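Local coordinates for putative Lipoprotein (PDB 3U24) that is of unknown function but binds zinc and calcium ions and is probably a lipoprotein related to metallopeptidases, at residues R110-S113 with W114-D117; G509-R512 with R513-S517. One frame throughout, in Å; residues are numbered along the deposited sequence.

Contact 1 of 2, residues R110-S113 with W114-D117; sequences RFKS and WQWD
Phe111 and Trp116 meet across the break between helix 88-111 and the short helix 113-116, and they illustrate how one indole can join two helices through its edge and its face at once. At the edge, Trp116 NE1 donates to Phe111 O at 2.9 Å; the bond is fairly straight (158° at the hydrogen) and the acceptor lies close to the indole plane. Farther along the same indole, the six-membered ring turns its edge to the face of Phe111 in a T-shaped pair, planes 82° apart, with Trp116 CZ2 3.8 Å from Phe111 CZ. Over one face of the indole sits Ser113 CA, 3.8 Å from the centroid of the five-membered ring, a CH-pi contact. Trp116 reaches these three partners because its CG stands between the backbone N and the carbonyl carbon (chi1 52°), which folds the ring back over the start of its own turn. With alanine in place of Trp116, Phe111 O is likely to lose its indole donor and the Phe111 ring to face a gap.

The backbone sets this up. Lys112, with positive phi, turns the chain and serves as N-cap residue of the new turn, its O accepting from Gln115 N at 3.0 Å. Asp117 N returns to Ser113 O, closing the turn. Further out, His170 packs edge-to-face with Trp116, and Trp106 stacks on Phe111. Trp114 runs beside Lys112 and sends its NE1 to Ile108 O of the preceding helix, while Arg64 makes a cation-pi contact with its ring. The Lys112 chain also lies alongside Gln115, pointing the same way, with Lys112 CD 3.6 Å from Gln115 OE1.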
loop_
_atom_site.group_PDB
_atom_site.type_symbol
_atom_site.label_atom_id
_atom_site.label_comp_id
_atom_site.label_asym_id
_atom_site.label_seq_id
_atom_site.Cartn_x
_atom_site.Cartn_y
_atom_site.Cartn_z
ATOM N N ARG A 110 -17.887 -9.008 -12.203
ATOM C CA ARG A 110 -18.770 -8.127 -11.413
ATOM C C ARG A 110 -18.211 -6.731 -11.275
ATOM O O ARG A 110 -18.900 -5.786 -11.568
ATOM C CB ARG A 110 -18.995 -8.644 -10.002
ATOM C CG ARG A 110 -19.643 -9.998 -9.929
ATOM C CD ARG A 110 -21.166 -9.889 -10.022
ATOM N NE ARG A 110 -21.772 -11.194 -9.770
ATOM C CZ ARG A 110 -23.080 -11.457 -9.820
ATOM N NH1 ARG A 110 -23.966 -10.498 -10.105
ATOM N NH2 ARG A 110 -23.506 -12.699 -9.574
ATOM N N PHE A 111 -16.963 -6.599 -10.847
ATOM C CA PHE A 111 -16.403 -5.277 -10.587
ATOM C C PHE A 111 -16.202 -4.561 -11.922
ATOM O O PHE A 111 -16.532 -3.416 -12.058
ATOM C CB PHE A 111 -15.073 -5.393 -9.836
ATOM C CG PHE A 111 -14.550 -4.098 -9.244
ATOM C CD1 PHE A 111 -15.330 -3.328 -8.418
ATOM C CD2 PHE A 111 -13.251 -3.730 -9.428
ATOM C CE1 PHE A 111 -14.848 -2.138 -7.861
ATOM C CE2 PHE A 111 -12.734 -2.567 -8.859
ATOM C CZ PHE A 111 -13.539 -1.766 -8.061
ATOM N N LYS A 112 -15.584 -5.263 -12.852
ATOM C CA LYS A 112 -15.463 -4.866 -14.229
ATOM C C LYS A 112 -14.726 -3.550 -14.398
ATOM O O LYS A 112 -15.103 -2.711 -15.205
ATOM C CB LYS A 112 -16.880 -4.793 -14.872
ATOM C CG LYS A 112 -17.578 -6.148 -14.970
ATOM C CD LYS A 112 -18.904 -6.012 -15.691
ATOM C CE LYS A 112 -19.361 -7.337 -16.290
ATOM N NZ LYS A 112 -20.389 -7.161 -17.380
ATOM N N SER A 113 -13.638 -3.380 -13.669
ATOM C CA SER A 113 -12.825 -2.203 -13.885
ATOM C C SER A 113 -12.186 -2.219 -15.242
ATOM O O SER A 113 -11.778 -1.196 -15.707
ATOM C CB SER A 113 -11.763 -2.056 -12.804
ATOM O OG SER A 113 -10.775 -3.066 -12.902
ATOM N N TRP A 114 -12.050 -3.382 -15.860
ATOM C CA TRP A 114 -11.574 -3.459 -17.229
ATOM C C TRP A 114 -12.461 -2.700 -18.209
ATOM O O TRP A 114 -11.995 -2.332 -19.280
ATOM C CB TRP A 114 -11.361 -4.946 -17.646
ATOM C CG TRP A 114 -12.606 -5.806 -17.629
ATOM C CD1 TRP A 114 -13.052 -6.615 -16.597
ATOM C CD2 TRP A 114 -13.607 -5.959 -18.698
ATOM N NE1 TRP A 114 -14.217 -7.244 -16.934
ATOM C CE2 TRP A 114 -14.599 -6.917 -18.188
ATOM C CE3 TRP A 114 -13.743 -5.468 -19.984
ATOM C CZ2 TRP A 114 -15.691 -7.323 -18.944
ATOM C CZ3 TRP A 114 -14.873 -5.852 -20.755
ATOM C CH2 TRP A 114 -15.823 -6.763 -20.251
ATOM N N GLN A 115 -13.719 -2.434 -17.840
ATOM C CA GLN A 115 -14.639 -1.625 -18.662
ATOM C C GLN A 115 -14.519 -0.139 -18.408
ATOM O O GLN A 115 -14.441 0.629 -19.374
ATOM C CB GLN A 115 -16.124 -1.970 -18.457
ATOM C CG GLN A 115 -16.472 -3.302 -19.024
ATOM C CD GLN A 115 -17.971 -3.560 -19.022
ATOM O OE1 GLN A 115 -18.688 -3.250 -18.066
ATOM N NE2 GLN A 115 -18.439 -4.116 -20.109
ATOM N N TRP A 116 -14.544 0.259 -17.134
ATOM C CA TRP A 116 -14.698 1.658 -16.773
ATOM C C TRP A 116 -13.465 2.368 -16.294
ATOM O O TRP A 116 -13.540 3.572 -15.981
ATOM C CB TRP A 116 -15.839 1.855 -15.755
ATOM C CG TRP A 116 -15.756 0.978 -14.516
ATOM C CD1 TRP A 116 -16.422 -0.227 -14.282
ATOM C CD2 TRP A 116 -14.974 1.212 -13.324
ATOM N NE1 TRP A 116 -16.121 -0.728 -13.066
ATOM C CE2 TRP A 116 -15.243 0.077 -12.432
ATOM C CE3 TRP A 116 -14.131 2.225 -12.896
ATOM C CZ2 TRP A 116 -14.649 -0.032 -11.196
ATOM C CZ3 TRP A 116 -13.533 2.108 -11.638
ATOM C CH2 TRP A 116 -13.778 0.993 -10.810
ATOM N N ASP A 117 -12.326 1.687 -16.209
ATOM C CA ASP A 117 -11.059 2.344 -15.801
ATOM C C ASP A 117 -10.038 2.263 -16.940
ATOM O O ASP A 117 -9.309 1.263 -17.059
ATOM C CB ASP A 117 -10.485 1.697 -14.555
ATOM C CG ASP A 117 -9.134 2.271 -14.168
ATOM O OD1 ASP A 117 -8.614 3.203 -14.810
ATOM O OD2 ASP A 117 -8.553 1.758 -13.199
#

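Contact 2 of 2, residues G509-R512 with R513-S517; sequences GKWR and RATLS
Trp511 and Thr515, one turn apart at the C-terminal end of the alpha-helix 504-516, are a clear case of an i to i+4 side-chain pair in which a methyl group lies on an aromatic face. Thr515 CG2 stands over one face of the indole, 3.7 Å from the centroid of the five-membered ring, in a CH-pi contact displaced toward the rim; its nearest ring atom is Trp511 CE2 at 3.5 Å. Trp511 CG is anti to the backbone N (chi1 165°), and although the side chain starts out away from the next turn, the ring swings back until its face meets the methyl.

The threonine splits its two branches between different tasks. With chi1 at 64°, OG1 sits between the backbone N and the carbonyl carbon and donates to Arg512 O at 2.6 Å, while CG2, anti to the carbonyl carbon, goes to the indole. The hydroxyl bond thus fixes the rotation that presents the methyl, and it adds a side-chain donor to a carbonyl whose backbone bonds from Thr515 N and Leu516 N are both weak.

Arg512 and Leu516 form the next i to i+4 pair. The arginine is extended from CG to NE, and its guanidinium turns one face to Leu516 CD1, 4.0 Å from Arg512 CZ; Leu173 and Leu176 of helix 168-179 also touch this arginine. Arg513 is likewise extended but leads elsewhere, its NH2 bonded to Gln520 and Tyr524. Trp511 also packs against Ile482 and against Glu489 near a bound calcium ion. Where the helix stops, Arg513 O accepts from Leu516 N, from Ser517 N at 2.8 Å and from Ser517 OG, which approaches from above the carbonyl plane at 2.7 Å.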
loop_
_atom_site.group_PDB
_atom_site.type_symbol
_atom_site.label_atom_id
_atom_site.label_comp_id
_atom_site.label_asym_id
_atom_site.label_seq_id
_atom_site.Cartn_x
_atom_site.Cartn_y
_atom_site.Cartn_z
ATOM N N GLY A 509 -5.009 16.020 -1.725
ATOM C CA GLY A 509 -4.368 14.788 -2.129
ATOM C C GLY A 509 -5.186 13.561 -1.722
ATOM O O GLY A 509 -5.333 12.606 -2.498
ATOM N N LYS A 510 -5.748 13.602 -0.522
ATOM C CA LYS A 510 -6.576 12.517 -0.038
ATOM C C LYS A 510 -7.883 12.368 -0.801
ATOM O O LYS A 510 -8.275 11.256 -1.149
ATOM C CB LYS A 510 -6.852 12.683 1.439
ATOM C CG LYS A 510 -5.698 12.280 2.323
ATOM C CD LYS A 510 -5.566 10.763 2.428
ATOM C CE LYS A 510 -4.344 10.399 3.274
ATOM N NZ LYS A 510 -4.525 10.788 4.712
ATOM N N TRP A 511 -8.542 13.479 -1.105
ATOM C CA TRP A 511 -9.721 13.429 -1.946
ATOM C C TRP A 511 -9.422 12.754 -3.288
ATOM O O TRP A 511 -10.129 11.825 -3.703
ATOM C CB TRP A 511 -10.264 14.842 -2.163
ATOM C CG TRP A 511 -11.238 14.937 -3.293
ATOM C CD1 TRP A 511 -11.013 15.443 -4.562
ATOM C CD2 TRP A 511 -12.635 14.485 -3.304
ATOM N NE1 TRP A 511 -12.158 15.336 -5.339
ATOM C CE2 TRP A 511 -13.158 14.787 -4.639
ATOM C CE3 TRP A 511 -13.487 13.928 -2.363
ATOM C CZ2 TRP A 511 -14.453 14.505 -4.994
ATOM C CZ3 TRP A 511 -14.790 13.638 -2.738
ATOM C CH2 TRP A 511 -15.268 13.933 -4.012
ATOM N N ARG A 512 -8.380 13.228 -3.968
ATOM C CA ARG A 512 -7.988 12.669 -5.251
ATOM C C ARG A 512 -7.742 11.162 -5.178
ATOM O O ARG A 512 -8.208 10.404 -6.015
ATOM C CB ARG A 512 -6.732 13.354 -5.791
ATOM C CG ARG A 512 -6.366 12.907 -7.212
ATOM C CD ARG A 512 -5.115 13.626 -7.737
ATOM N NE ARG A 512 -4.927 13.479 -9.197
ATOM C CZ ARG A 512 -4.063 12.644 -9.779
ATOM N NH1 ARG A 512 -3.275 11.849 -9.037
ATOM N NH2 ARG A 512 -3.982 12.600 -11.118
ATOM N N ARG A 513 -7.010 10.743 -4.168
ATOM C CA ARG A 513 -6.688 9.333 -3.979
ATOM C C ARG A 513 -7.973 8.474 -3.806
ATOM O O ARG A 513 -8.077 7.362 -4.365
ATOM C CB ARG A 513 -5.754 9.210 -2.784
ATOM C CG ARG A 513 -5.328 7.812 -2.418
ATOM C CD ARG A 513 -4.204 7.921 -1.401
ATOM N NE ARG A 513 -3.931 6.648 -0.764
ATOM C CZ ARG A 513 -3.113 6.483 0.273
ATOM N NH1 ARG A 513 -2.469 7.534 0.796
ATOM N NH2 ARG A 513 -2.956 5.260 0.788
ATOM N N ALA A 514 -8.949 9.021 -3.081
ATOM C CA ALA A 514 -10.255 8.368 -2.858
ATOM C C ALA A 514 -11.142 8.359 -4.096
ATOM O O ALA A 514 -12.006 7.490 -4.208
ATOM C CB ALA A 514 -10.992 9.009 -1.705
ATOM N N THR A 515 -10.947 9.302 -5.016
ATOM C CA THR A 515 -11.696 9.306 -6.243
ATOM C C THR A 515 -11.148 8.249 -7.179
ATOM O O THR A 515 -11.877 7.732 -8.015
ATOM C CB THR A 515 -11.656 10.671 -6.982
ATOM O OG1 THR A 515 -10.311 11.000 -7.423
ATOM C CG2 THR A 515 -12.164 11.786 -6.107
ATOM N N LEU A 516 -9.867 7.924 -7.053
ATOM C CA LEU A 516 -9.197 7.037 -8.002
ATOM C C LEU A 516 -9.022 5.615 -7.494
ATOM O O LEU A 516 -8.828 4.715 -8.265
ATOM C CB LEU A 516 -7.833 7.632 -8.441
ATOM C CG LEU A 516 -7.956 8.883 -9.351
ATOM C CD1 LEU A 516 -6.607 9.595 -9.553
ATOM C CD2 LEU A 516 -8.585 8.519 -10.687
ATOM N N SER A 517 -9.071 5.431 -6.191
ATOM C CA SER A 517 -8.949 4.114 -5.582
ATOM C C SER A 517 -10.077 3.917 -4.562
ATOM O O SER A 517 -10.735 4.881 -4.123
ATOM C CB SER A 517 -7.601 3.997 -4.878
ATOM O OG SER A 517 -7.585 4.835 -3.732
#

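Overall arrangement
Both contacts are local, partly buried and placed at helix ends, yet they use aromatic residues differently. Contact 1 joins two successive helices, 88-111 and 113-116, across a one-residue break, its centre about 21 Å from that of the chain; contact 2 stays within the single helix 504-516, its centre about 14 Å from that of the chain. The first relies on ring-to-ring packing and an indole N-H, the second on a methyl over a ring, a hydroxyl bond and one arginine laid against a leucine, two of its touching residues being exposed. Their centres are about 18 Å apart and they do not touch, but His170 links them: it packs against Trp116 and hydrogen-bonds to Leu516 O.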